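Toll-like receptor 13 (Mus musculus, PDB 4Z0C) recognises bacterial 23S rRNA through its leucine-rich-repeat ectodomain, the part present here, and signals through MYD88 and TRAF6 to activate NF-kappa-B and the inflammatory response. Local coordinates at residues A[654-659]-A[670-675]; A[238-243]-A[254-259]; A[370-375]-A[381-386]. One frame throughout, in Å; residues are numbered along the deposited sequence.

Contact 1. Residues A[654-659]-A[670-675]; sequences MFFDVY and LWFKNW
F672 projects from helix 670-678 into the notch between F656 of strand 655-657 and V658 just after it, which point to the same side, so that one ring is met by two neighbours. Its CG stands anti to the backbone N (chi1 177°), and this carries the ring well clear of the helix backbone. Phenylalanine suits the place as a long, flat apolar group that reaches from the helix to both neighbours. The two phenylalanine rings meet at a slant, F656 CE2 lying 3.7 Å from F672 CE1. V658 points against F672 from the opposite direction and uses one methyl, with CG1 3.8 Å from F672 CZ. A branched aliphatic is apt here, since a single methyl reaches the end of the ring while the F656 ring meets the neighbouring CE1 corner. F672 also rests on I642.

F656 and V658 occupy inward positions given to leucine in the repeat consensus, and F672 belongs to the C-terminal cap, so the contact seals the last strand of the solenoid. The cap also holds that strand through backbone hydrogen bonds from M654 and F656 to H683. D657, between the two inward residues, looks the other way: its OD1 accepts from Y659 N at 3.1 Å, an Asx turn that shapes the end of the strand, while OD2 makes a salt bridge with R635.

With no hydrogen bond linking strand segment and helix segment, their direct adhesion is wholly apolar. Three buried hydrocarbon side chains exclude water from the end of the repeat core, and their fit depends on shape, with polar pairing left to the flanks.

Contact 2. Residues A[238-243]-A[254-259]; sequences IKLENL and MDLSNW. With NAG (2-acetamido-2-deoxy-beta-D-glucopyranose), chain F.
No ring enters the contact where L240 and L243 meet L256 and M254; the flat group beside it is the carboxylate of D255, which is gripped at both oxygens. D255 OD2 accepts from N2 of the N-acetylglucosamine (NAG, chain F), the amide nitrogen lying 2.7 Å from OD2 in a nearly straight bond (161°). At D255 OD1 it receives the S257 hydroxyl, with OG 2.8 Å away and nearly in line with the C-O bond, and a weak bond from S257 N. An aspartate suits this place, being short and able to accept at both oxygens at once. The sugar belongs to a glycan attached to the protein itself, probably through N232.

Behind the strand lies the oily half. L240 and L256 reach for each other tip to tip, their CD2 methyls 3.6 Å apart, and L256 CD1 also comes within 3.9 Å of L240 CD2. Branched leucines suit a repeat core because each forks into two methyls that can meet different neighbours. Next to them M254 runs out as an extended chain, CG anti to the backbone N (chi1 -164°), to bring CE 3.7 Å from L243 CD2. The long unbranched methionine thus reaches L243, just after the 3-10 segment 240-242. L274 of helix 268-275 packs on L240, L243 and M254 alike, extending the same apolar core.

The convex side of repeat 9 here packs against the strand region of repeat 10. Methyl-to-methyl contact alone joins the two segments, which implies cohesion by exclusion of water, while on the concave side the D255 OD2 bond probably steadies the sugar and S257 holds the carboxylate in place.

Contact 3. Residues A[370-375]-A[381-386]; sequences FAFSPL and LSLSRN. With NAG (2-acetamido-2-deoxy-beta-D-glucopyranose), chain Q.
F372 and L381 pack together in the core of a leucine-rich repeat solenoid: the phenylalanine comes in from the convex turn, the leucine from the concave strand 380-382 of the next repeat. The two side chains lie roughly perpendicular, and L381 CD2 sits 4.2 Å above the centre of one face of the F372 ring. The other methyl works too, with L381 CD1 3.8 Å from F372 CE1. L381 is placed for this by its first torsion, CG anti to the backbone N (chi1 172°). The forked leucine thus sets one methyl over the face and the other beside the ring at CE1.

L383 makes the lighter part of the inner contact. It runs alongside F372, pointing the other way, and its CD2 stays 4.2 Å from F372 CZ. F372 is buried among further aromatics, lying nearly parallel to F396 and meeting F367 edge-to-face, consistent with the phenylalanine spine that runs through such solenoids. The type I turn from F372 to L375, closed by L375 N on F372 O at 2.9 Å, fixes the backbone from which the ring projects.

The outer side is far looser. F370, partly exposed, lies away from this core beside an N-acetylglucosamine attached to the protein: its CD2 lies 3.8 Å from sugar C4, and sugar O3 stands over the rim of one ring face. S373 CB approaches the acetyl oxygen O7 at 3.6 Å, a mere touch.

Beyond L383 the chain turns at N386, the asparagine of the repeat consensus, whose amide suits it to bond both ways: OD1 accepts from F364 N, and ND2 gives to L359 O and, at 2.7 Å, to L383 O, which it meets from above the carbonyl plane.

How the contacts relate
Along the chain the order is contact 2, contact 3, contact 1, each closing before the next begins. All three use a short strand of the parallel run that lines the concave side of the solenoid: 253-255, 380-382 and 655-657. Contacts 2 and 3 lie about 31 Å apart between centres, while contact 1 is about 64 Å from contact 2 and 59 Å from contact 3, across the centre of the chain from both. Contacts 2 and 3 join the convex side of one repeat to the strand region of the next, whereas contact 1 joins the last strand to the cap helix 670-678. Local apolar cores thus hold together, turn by turn, the curved ectodomain that binds RNA.

Contact 1. Residues A[654-659]-A[670-675]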
# COMPACT_ATOMS: atom_id res chain seq x y z
N MET A 654 -7.07 -35.84 -0.24
CA MET A 654 -6.59 -36.31 -1.56
C MET A 654 -5.47 -35.49 -2.17
O MET A 654 -4.91 -35.87 -3.19
CB MET A 654 -7.73 -36.52 -2.56
CG MET A 654 -8.71 -35.39 -2.71
SD MET A 654 -10.19 -36.02 -3.56
CE MET A 654 -10.65 -37.41 -2.51
N PHE A 655 -5.10 -34.40 -1.50
CA PHE A 655 -3.98 -33.57 -1.90
C PHE A 655 -3.40 -32.98 -0.62
O PHE A 655 -4.10 -32.28 0.10
CB PHE A 655 -4.48 -32.46 -2.81
CG PHE A 655 -3.38 -31.69 -3.51
CD1 PHE A 655 -2.84 -30.55 -2.94
CD2 PHE A 655 -2.93 -32.10 -4.76
CE1 PHE A 655 -1.85 -29.84 -3.60
CE2 PHE A 655 -1.93 -31.39 -5.42
CZ PHE A 655 -1.40 -30.26 -4.85
N PHE A 656 -2.14 -33.30 -0.33
CA PHE A 656 -1.47 -32.88 0.90
C PHE A 656 -0.10 -32.39 0.53
O PHE A 656 0.74 -33.16 0.05
CB PHE A 656 -1.37 -34.03 1.90
CG PHE A 656 -0.56 -33.72 3.13
CD1 PHE A 656 -1.08 -32.92 4.14
CD2 PHE A 656 0.72 -34.26 3.28
CE1 PHE A 656 -0.34 -32.64 5.29
CE2 PHE A 656 1.46 -33.98 4.42
CZ PHE A 656 0.93 -33.17 5.43
N ASP A 657 0.12 -31.09 0.72
CA ASP A 657 1.25 -30.41 0.10
C ASP A 657 2.21 -29.98 1.17
O ASP A 657 1.90 -29.11 1.99
CB ASP A 657 0.75 -29.20 -0.68
CG ASP A 657 1.83 -28.57 -1.53
OD1 ASP A 657 3.03 -28.79 -1.26
OD2 ASP A 657 1.47 -27.83 -2.47
N VAL A 658 3.39 -30.58 1.14
CA VAL A 658 4.41 -30.30 2.15
C VAL A 658 5.75 -30.04 1.44
O VAL A 658 6.83 -30.19 2.01
CB VAL A 658 4.44 -31.43 3.20
CG1 VAL A 658 5.11 -32.69 2.64
CG2 VAL A 658 5.08 -30.96 4.49
N TYR A 659 5.63 -29.63 0.19
CA TYR A 659 6.73 -29.13 -0.61
C TYR A 659 7.31 -27.85 0.00
O TYR A 659 6.60 -27.09 0.66
CB TYR A 659 6.22 -28.88 -2.02
CG TYR A 659 7.19 -28.19 -2.97
CD1 TYR A 659 8.37 -28.81 -3.37
CD2 TYR A 659 6.88 -26.94 -3.51
CE1 TYR A 659 9.24 -28.19 -4.25
CE2 TYR A 659 7.74 -26.31 -4.40
CZ TYR A 659 8.91 -26.94 -4.76
OH TYR A 659 9.77 -26.31 -5.63
N LEU A 670 9.70 -41.91 9.10
CA LEU A 670 9.62 -43.23 8.47
C LEU A 670 8.20 -43.58 8.07
O LEU A 670 7.97 -43.99 6.95
CB LEU A 670 10.23 -44.33 9.35
CG LEU A 670 10.14 -45.73 8.72
CD1 LEU A 670 10.89 -45.74 7.40
CD2 LEU A 670 10.68 -46.81 9.65
N TRP A 671 7.22 -43.38 8.96
CA TRP A 671 5.84 -43.65 8.56
C TRP A 671 5.41 -42.80 7.35
O TRP A 671 4.81 -43.31 6.39
CB TRP A 671 4.84 -43.43 9.71
CG TRP A 671 3.43 -43.59 9.18
CD1 TRP A 671 2.75 -44.77 9.01
CD2 TRP A 671 2.57 -42.55 8.69
NE1 TRP A 671 1.51 -44.52 8.46
CE2 TRP A 671 1.37 -43.17 8.26
CE3 TRP A 671 2.68 -41.16 8.60
CZ2 TRP A 671 0.29 -42.44 7.74
CZ3 TRP A 671 1.61 -40.44 8.07
CH2 TRP A 671 0.43 -41.08 7.66
N PHE A 672 5.75 -41.51 7.37
CA PHE A 672 5.34 -40.59 6.31
C PHE A 672 5.93 -40.99 4.95
O PHE A 672 5.20 -41.07 3.97
CB PHE A 672 5.70 -39.13 6.64
CG PHE A 672 5.37 -38.15 5.53
CD1 PHE A 672 4.05 -37.78 5.29
CD2 PHE A 672 6.37 -37.65 4.70
CE1 PHE A 672 3.75 -36.89 4.27
CE2 PHE A 672 6.08 -36.78 3.68
CZ PHE A 672 4.76 -36.39 3.46
N LYS A 673 7.23 -41.26 4.92
CA LYS A 673 7.93 -41.63 3.70
C LYS A 673 7.31 -42.84 3.00
O LYS A 673 7.13 -42.84 1.78
CB LYS A 673 9.41 -41.89 4.01
CG LYS A 673 10.14 -42.73 2.98
CD LYS A 673 11.42 -43.29 3.58
CE LYS A 673 12.11 -44.30 2.67
NZ LYS A 673 11.42 -45.63 2.68
N ASN A 674 7.00 -43.88 3.77
CA ASN A 674 6.36 -45.07 3.20
C ASN A 674 4.91 -44.86 2.77
O ASN A 674 4.51 -45.31 1.70
CB ASN A 674 6.46 -46.25 4.19
CG ASN A 674 7.86 -46.80 4.27
OD1 ASN A 674 8.56 -46.88 3.27
ND2 ASN A 674 8.30 -47.12 5.48
N TRP A 675 4.15 -44.14 3.60
CA TRP A 675 2.74 -43.89 3.33
C TRP A 675 2.58 -42.94 2.15
O TRP A 675 1.69 -43.13 1.30
CB TRP A 675 2.03 -43.32 4.57
CG TRP A 675 0.65 -42.82 4.28
CD1 TRP A 675 -0.50 -43.56 4.26
CD2 TRP A 675 0.26 -41.48 3.93
NE1 TRP A 675 -1.58 -42.76 3.93
CE2 TRP A 675 -1.13 -41.48 3.73
CE3 TRP A 675 0.96 -40.28 3.78
CZ2 TRP A 675 -1.84 -40.33 3.38
CZ3 TRP A 675 0.25 -39.13 3.44
CH2 TRP A 675 -1.13 -39.16 3.25

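Contact 2. Residues A[238-243]-A[254-259]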
# COMPACT_ATOMS: atom_id res chain seq x y z
N ILE A 238 -2.51 1.58 -48.57
CA ILE A 238 -3.12 0.99 -49.75
C ILE A 238 -3.82 2.05 -50.60
O ILE A 238 -4.57 2.87 -50.09
CB ILE A 238 -4.12 -0.10 -49.34
CG1 ILE A 238 -4.78 -0.72 -50.57
CG2 ILE A 238 -5.19 0.47 -48.41
CD1 ILE A 238 -5.65 -1.88 -50.22
N LYS A 239 -3.53 2.06 -51.89
CA LYS A 239 -4.21 2.96 -52.81
C LYS A 239 -5.67 2.52 -52.92
O LYS A 239 -5.99 1.61 -53.68
CB LYS A 239 -3.53 2.96 -54.18
CG LYS A 239 -4.17 3.86 -55.22
CD LYS A 239 -3.32 3.97 -56.48
CE LYS A 239 -4.13 4.55 -57.65
NZ LYS A 239 -3.34 4.57 -58.91
N LEU A 240 -6.56 3.17 -52.17
CA LEU A 240 -7.95 2.72 -52.05
C LEU A 240 -8.77 2.72 -53.35
O LEU A 240 -9.79 2.03 -53.43
CB LEU A 240 -8.69 3.50 -50.96
CG LEU A 240 -8.46 2.95 -49.54
CD1 LEU A 240 -7.45 3.78 -48.75
CD2 LEU A 240 -9.77 2.80 -48.78
N GLU A 241 -8.33 3.47 -54.37
CA GLU A 241 -8.99 3.44 -55.68
C GLU A 241 -8.93 2.05 -56.32
O GLU A 241 -9.84 1.65 -57.05
CB GLU A 241 -8.37 4.47 -56.62
CG GLU A 241 -8.66 5.91 -56.26
CD GLU A 241 -7.67 6.48 -55.27
OE1 GLU A 241 -6.65 5.80 -55.01
OE2 GLU A 241 -7.89 7.61 -54.77
N ASN A 242 -7.86 1.32 -56.04
CA ASN A 242 -7.65 -0.01 -56.61
C ASN A 242 -8.37 -1.11 -55.85
O ASN A 242 -8.22 -2.29 -56.14
CB ASN A 242 -6.16 -0.30 -56.72
CG ASN A 242 -5.46 0.62 -57.69
OD1 ASN A 242 -6.09 1.48 -58.29
ND2 ASN A 242 -4.15 0.45 -57.83
N LEU A 243 -9.15 -0.70 -54.87
CA LEU A 243 -10.05 -1.61 -54.19
C LEU A 243 -11.32 -1.53 -55.03
O LEU A 243 -11.62 -0.49 -55.61
CB LEU A 243 -10.32 -1.12 -52.77
CG LEU A 243 -10.22 -2.04 -51.54
CD1 LEU A 243 -9.28 -3.22 -51.72
CD2 LEU A 243 -9.80 -1.19 -50.35
N MET A 254 -15.00 -3.33 -42.03
CA MET A 254 -13.75 -2.87 -42.62
C MET A 254 -12.94 -2.09 -41.61
O MET A 254 -13.49 -1.40 -40.75
CB MET A 254 -14.02 -1.98 -43.83
CG MET A 254 -12.79 -1.81 -44.71
SD MET A 254 -13.19 -1.31 -46.38
CE MET A 254 -11.57 -1.38 -47.13
N ASP A 255 -11.63 -2.19 -41.73
CA ASP A 255 -10.76 -1.42 -40.87
C ASP A 255 -9.81 -0.63 -41.76
O ASP A 255 -8.98 -1.21 -42.45
CB ASP A 255 -9.97 -2.34 -39.90
CG ASP A 255 -9.37 -1.58 -38.70
OD1 ASP A 255 -9.15 -0.35 -38.81
OD2 ASP A 255 -9.09 -2.22 -37.66
N LEU A 256 -9.95 0.69 -41.73
CA LEU A 256 -9.14 1.58 -42.56
C LEU A 256 -8.23 2.54 -41.76
O LEU A 256 -7.85 3.61 -42.26
CB LEU A 256 -10.05 2.38 -43.50
CG LEU A 256 -10.69 1.61 -44.66
CD1 LEU A 256 -11.66 2.48 -45.42
CD2 LEU A 256 -9.59 1.10 -45.58
N SER A 257 -7.91 2.18 -40.52
CA SER A 257 -7.11 3.06 -39.65
C SER A 257 -5.69 3.32 -40.16
O SER A 257 -5.09 2.47 -40.82
CB SER A 257 -7.02 2.45 -38.25
OG SER A 257 -8.31 2.10 -37.75
N ASN A 258 -5.13 4.47 -39.84
CA ASN A 258 -3.73 4.74 -40.16
C ASN A 258 -2.81 3.93 -39.25
O ASN A 258 -3.25 3.45 -38.21
CB ASN A 258 -3.41 6.22 -39.96
CG ASN A 258 -4.10 7.11 -40.96
OD1 ASN A 258 -4.37 6.69 -42.09
ND2 ASN A 258 -4.40 8.34 -40.55
N TRP A 259 -1.53 3.84 -39.60
CA TRP A 259 -0.55 3.29 -38.67
C TRP A 259 -0.26 4.32 -37.58
O TRP A 259 -0.34 4.00 -36.39
CB TRP A 259 0.75 2.91 -39.37
CG TRP A 259 1.64 2.08 -38.50
CD1 TRP A 259 1.87 2.23 -37.17
CD2 TRP A 259 2.38 0.92 -38.91
NE1 TRP A 259 2.73 1.25 -36.72
CE2 TRP A 259 3.06 0.43 -37.76
CE3 TRP A 259 2.56 0.25 -40.13
CZ2 TRP A 259 3.89 -0.69 -37.80
CZ3 TRP A 259 3.39 -0.87 -40.17
CH2 TRP A 259 4.04 -1.33 -39.01
C1 NAG F . -7.32 -5.15 -37.36
C2 NAG F . -8.31 -5.22 -36.21
C3 NAG F . -7.79 -4.50 -34.97
C4 NAG F . -6.36 -4.94 -34.67
C5 NAG F . -5.56 -4.60 -35.92
C6 NAG F . -4.05 -4.75 -35.76
C7 NAG F . -10.66 -5.37 -36.53
C8 NAG F . -11.97 -4.72 -36.87
N2 NAG F . -9.56 -4.64 -36.64
O3 NAG F . -8.62 -4.73 -33.86
O4 NAG F . -5.88 -4.31 -33.51
O5 NAG F . -6.02 -5.48 -36.92
O6 NAG F . -3.83 -5.91 -34.99
O7 NAG F . -10.59 -6.54 -36.16

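Contact 3. Residues A[370-375]-A[381-386]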
# COMPACT_ATOMS: atom_id res chain seq x y z
N PHE A 370 -27.88 18.01 -19.99
CA PHE A 370 -28.59 17.24 -21.02
C PHE A 370 -27.73 16.70 -22.16
O PHE A 370 -28.27 16.24 -23.15
CB PHE A 370 -29.78 18.04 -21.55
CG PHE A 370 -30.60 18.69 -20.48
CD1 PHE A 370 -31.54 17.96 -19.77
CD2 PHE A 370 -30.39 20.02 -20.13
CE1 PHE A 370 -32.29 18.55 -18.76
CE2 PHE A 370 -31.14 20.63 -19.12
CZ PHE A 370 -32.08 19.89 -18.43
N ALA A 371 -26.41 16.70 -22.00
CA ALA A 371 -25.50 16.22 -23.04
C ALA A 371 -25.84 14.83 -23.54
O ALA A 371 -25.80 14.58 -24.74
CB ALA A 371 -24.05 16.26 -22.56
N PHE A 372 -26.13 13.91 -22.62
CA PHE A 372 -26.40 12.53 -23.02
C PHE A 372 -27.90 12.25 -23.20
O PHE A 372 -28.27 11.16 -23.65
CB PHE A 372 -25.79 11.55 -22.01
CG PHE A 372 -24.29 11.61 -21.96
CD1 PHE A 372 -23.53 10.90 -22.87
CD2 PHE A 372 -23.65 12.38 -21.01
CE1 PHE A 372 -22.15 10.96 -22.83
CE2 PHE A 372 -22.27 12.45 -20.97
CZ PHE A 372 -21.52 11.74 -21.87
N SER A 373 -28.73 13.24 -22.92
CA SER A 373 -30.19 13.04 -22.90
C SER A 373 -30.88 12.45 -24.16
O SER A 373 -31.88 11.73 -24.02
CB SER A 373 -30.88 14.32 -22.46
OG SER A 373 -30.50 14.66 -21.15
N PRO A 374 -30.37 12.75 -25.37
CA PRO A 374 -31.04 12.10 -26.51
C PRO A 374 -30.86 10.58 -26.51
O PRO A 374 -31.67 9.87 -27.12
CB PRO A 374 -30.33 12.70 -27.73
CG PRO A 374 -29.65 13.91 -27.24
CD PRO A 374 -29.27 13.62 -25.83
N LEU A 375 -29.82 10.08 -25.85
CA LEU A 375 -29.49 8.66 -25.96
C LEU A 375 -30.37 7.82 -25.04
O LEU A 375 -29.87 7.15 -24.13
CB LEU A 375 -28.00 8.43 -25.71
CG LEU A 375 -27.05 9.40 -26.43
CD1 LEU A 375 -25.59 9.07 -26.12
CD2 LEU A 375 -27.29 9.48 -27.96
N LEU A 381 -22.02 3.09 -21.05
CA LEU A 381 -21.35 4.37 -21.20
C LEU A 381 -20.04 4.28 -20.45
O LEU A 381 -20.00 3.86 -19.29
CB LEU A 381 -22.21 5.51 -20.65
CG LEU A 381 -21.54 6.89 -20.57
CD1 LEU A 381 -21.14 7.39 -21.95
CD2 LEU A 381 -22.43 7.92 -19.87
N SER A 382 -18.95 4.61 -21.14
CA SER A 382 -17.66 4.69 -20.47
C SER A 382 -17.04 6.09 -20.54
O SER A 382 -16.92 6.67 -21.61
CB SER A 382 -16.69 3.66 -21.03
OG SER A 382 -15.38 3.98 -20.62
N LEU A 383 -16.64 6.61 -19.38
CA LEU A 383 -15.96 7.90 -19.31
C LEU A 383 -14.58 7.75 -18.67
O LEU A 383 -13.97 8.76 -18.31
CB LEU A 383 -16.79 8.90 -18.47
CG LEU A 383 -18.23 9.11 -18.94
CD1 LEU A 383 -19.06 9.97 -18.02
CD2 LEU A 383 -18.20 9.71 -20.29
N SER A 384 -14.12 6.50 -18.52
CA SER A 384 -12.84 6.21 -17.86
C SER A 384 -11.70 7.05 -18.35
O SER A 384 -11.62 7.34 -19.54
CB SER A 384 -12.42 4.74 -18.02
OG SER A 384 -13.21 3.95 -17.19
N ARG A 385 -10.80 7.41 -17.44
CA ARG A 385 -9.59 8.16 -17.78
C ARG A 385 -9.90 9.51 -18.38
O ARG A 385 -9.19 9.97 -19.27
CB ARG A 385 -8.68 7.37 -18.71
CG ARG A 385 -8.28 6.04 -18.16
CD ARG A 385 -6.91 5.59 -18.63
NE ARG A 385 -6.56 4.36 -17.92
CZ ARG A 385 -5.83 4.31 -16.80
NH1 ARG A 385 -5.36 5.43 -16.26
NH2 ARG A 385 -5.58 3.14 -16.22
N ASN A 386 -10.96 10.14 -17.90
CA ASN A 386 -11.15 11.56 -18.13
C ASN A 386 -10.80 12.33 -16.87
O ASN A 386 -11.03 11.86 -15.76
CB ASN A 386 -12.57 11.87 -18.62
CG ASN A 386 -12.77 11.51 -20.11
OD1 ASN A 386 -12.29 12.22 -20.99
ND2 ASN A 386 -13.48 10.42 -20.37
C1 NAG Q . -29.99 19.98 -25.58
C2 NAG Q . -31.30 19.57 -24.90
C3 NAG Q . -32.06 20.77 -24.31
C4 NAG Q . -31.11 21.65 -23.50
C5 NAG Q . -29.93 22.02 -24.39
C6 NAG Q . -28.97 23.05 -23.80
C7 NAG Q . -32.59 17.58 -25.65
C8 NAG Q . -33.69 17.14 -26.57
N2 NAG Q . -32.15 18.83 -25.83
O3 NAG Q . -33.14 20.33 -23.51
O4 NAG Q . -31.76 22.80 -23.01
O5 NAG Q . -29.24 20.81 -24.70
O6 NAG Q . -28.14 22.48 -22.81
O7 NAG Q . -32.15 16.81 -24.79